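Local coordinates for protein (tenascin) (Gallus gallus, PDB 1QR4) that forms part of an extracellular matrix adhesion protein, as two consecutive fibronectin type III domains that carry a putative heparin-binding site, at residues S97-S102 / S114-R119. Numbering follows the deposited sequence.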
loop_
_atom_site.group_PDB
_atom_site.type_symbol
_atom_site.label_atom_id
_atom_site.label_comp_id
_atom_site.label_asym_id
_atom_site.label_seq_id
_atom_site.Cartn_x
_atom_site.Cartn_y
_atom_site.Cartn_z
ATOM N N SER A 97 1.206 -0.997 6.114
ATOM C CA SER A 97 2.002 -1.988 6.859
ATOM C C SER A 97 2.216 -1.502 8.294
ATOM O O SER A 97 2.251 -0.286 8.526
ATOM C CB SER A 97 3.417 -2.104 6.266
ATOM O OG SER A 97 3.440 -2.589 4.944
ATOM N N PRO A 98 2.357 -2.432 9.275
ATOM C CA PRO A 98 2.591 -2.003 10.659
ATOM C C PRO A 98 3.985 -1.372 10.596
ATOM O O PRO A 98 4.776 -1.716 9.714
ATOM C CB PRO A 98 2.610 -3.318 11.429
ATOM C CG PRO A 98 1.718 -4.194 10.626
ATOM C CD PRO A 98 2.172 -3.892 9.222
ATOM N N LYS A 99 4.285 -0.442 11.494
ATOM C CA LYS A 99 5.572 0.254 11.447
ATOM C C LYS A 99 6.817 -0.358 12.105
ATOM O O LYS A 99 7.930 -0.172 11.606
ATOM C CB LYS A 99 5.390 1.711 11.885
ATOM C CG LYS A 99 4.500 2.533 10.956
ATOM C CD LYS A 99 5.005 2.491 9.504
ATOM C CE LYS A 99 6.360 3.194 9.332
ATOM N NZ LYS A 99 6.303 4.672 9.606
ATOM N N GLY A 100 6.652 -1.097 13.197
ATOM C CA GLY A 100 7.827 -1.668 13.828
ATOM C C GLY A 100 7.614 -2.944 14.606
ATOM O O GLY A 100 6.825 -2.996 15.553
ATOM N N ILE A 101 8.336 -3.985 14.227
ATOM C CA ILE A 101 8.203 -5.241 14.931
ATOM C C ILE A 101 9.207 -5.276 16.085
ATOM O O ILE A 101 10.368 -4.883 15.927
ATOM C CB ILE A 101 8.384 -6.429 13.971
ATOM C CG1 ILE A 101 8.097 -7.742 14.690
ATOM C CG2 ILE A 101 9.761 -6.404 13.340
ATOM C CD1 ILE A 101 8.151 -8.947 13.773
ATOM N N SER A 102 8.735 -5.655 17.268
ATOM C CA SER A 102 9.597 -5.735 18.434
ATOM C C SER A 102 9.322 -7.019 19.195
ATOM O O SER A 102 8.226 -7.580 19.129
ATOM C CB SER A 102 9.401 -4.522 19.342
ATOM O OG SER A 102 8.105 -4.501 19.903
ATOM N N SER A 114 5.253 -7.644 19.340
ATOM C CA SER A 114 4.409 -6.458 19.356
ATOM C C SER A 114 4.703 -5.608 18.113
ATOM O O SER A 114 5.752 -5.767 17.482
ATOM C CB SER A 114 4.689 -5.670 20.630
ATOM O OG SER A 114 4.031 -4.422 20.621
ATOM N N TRP A 115 3.767 -4.737 17.733
ATOM C CA TRP A 115 3.953 -3.883 16.546
ATOM C C TRP A 115 3.256 -2.554 16.666
ATOM O O TRP A 115 2.286 -2.430 17.387
ATOM C CB TRP A 115 3.425 -4.573 15.284
ATOM C CG TRP A 115 2.002 -4.983 15.420
ATOM C CD1 TRP A 115 0.904 -4.227 15.145
ATOM C CD2 TRP A 115 1.519 -6.227 15.946
ATOM N NE1 TRP A 115 -0.236 -4.917 15.479
ATOM C CE2 TRP A 115 0.109 -6.147 15.972
ATOM C CE3 TRP A 115 2.142 -7.401 16.402
ATOM C CZ2 TRP A 115 -0.697 -7.199 16.437
ATOM C CZ3 TRP A 115 1.340 -8.451 16.866
ATOM C CH2 TRP A 115 -0.065 -8.338 16.878
ATOM N N THR A 116 3.751 -1.555 15.953
ATOM C CA THR A 116 3.114 -0.254 16.008
ATOM C C THR A 116 2.178 -0.102 14.806
ATOM O O THR A 116 2.576 -0.253 13.648
ATOM C CB THR A 116 4.127 0.921 16.133
ATOM O OG1 THR A 116 4.689 1.233 14.854
ATOM C CG2 THR A 116 5.247 0.550 17.118
ATOM N N PRO A 117 0.891 0.110 15.093
ATOM C CA PRO A 117 -0.214 0.285 14.162
ATOM C C PRO A 117 -0.038 1.433 13.199
ATOM O O PRO A 117 0.484 2.493 13.555
ATOM C CB PRO A 117 -1.387 0.556 15.092
ATOM C CG PRO A 117 -1.038 -0.227 16.293
ATOM C CD PRO A 117 0.391 0.158 16.474
ATOM N N PRO A 118 -0.493 1.232 11.956
ATOM C CA PRO A 118 -0.432 2.214 10.872
ATOM C C PRO A 118 -1.582 3.232 10.986
ATOM O O PRO A 118 -2.528 3.036 11.770
ATOM C CB PRO A 118 -0.598 1.339 9.634
ATOM C CG PRO A 118 -1.566 0.288 10.116
ATOM C CD PRO A 118 -1.001 -0.066 11.469
ATOM N N ARG A 119 -1.466 4.335 10.241
ATOM C CA ARG A 119 -2.498 5.378 10.216
ATOM C C ARG A 119 -3.424 4.999 9.069
ATOM O O ARG A 119 -3.442 5.644 8.016
ATOM C CB ARG A 119 -1.885 6.768 9.981
ATOM C CG ARG A 119 -1.114 7.345 11.172
ATOM C CD ARG A 119 -2.034 7.681 12.349
ATOM N NE ARG A 119 -2.951 8.782 12.043
ATOM C CZ ARG A 119 -2.974 9.941 12.696
ATOM N NH1 ARG A 119 -2.129 10.159 13.698
ATOM N NH2 ARG A 119 -3.840 10.887 12.346
#
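The indole of W115 and the ring of P98 meet on the inner side of the hairpin. P98 CB approaches the indole obliquely and lies 4.1 Å from W115 CB. The W115 side chain has CG between its backbone N and carbonyl carbon (chi1 55°), and its ring then leads away from 97-102 into the domain interior, where Y125 meets it with the planes at about 55°. The ring of P118 puts its CB 3.5 Å from S97 O.

Backbone bonds join the two segments. S102 and S114 form an antiparallel hydrogen-bonded pair. Past this pair the regular pairing fades. G100 O receives a weak hydrogen bond from T116 N and a CA-H...O contact from W115 CA at 3.2 Å. K99 N gives a nearly straight hydrogen bond to T116 O (2.8 Å).

On the outer side, S102 OG lies 3.7 Å from S114 CB. T116 OG1 meets K99 CB at a slant, and the K99 chain then bends away.

The contact belongs to the hairpin of strands 101-104 and 111-115 in the second fibronectin type III beta-sandwich. Strand 148-151 completes its sheet, and S114 OG hydrogen-bonds T147 O beside it. P98, I101 and W115 pack against strands of the facing sheet, including 159-168.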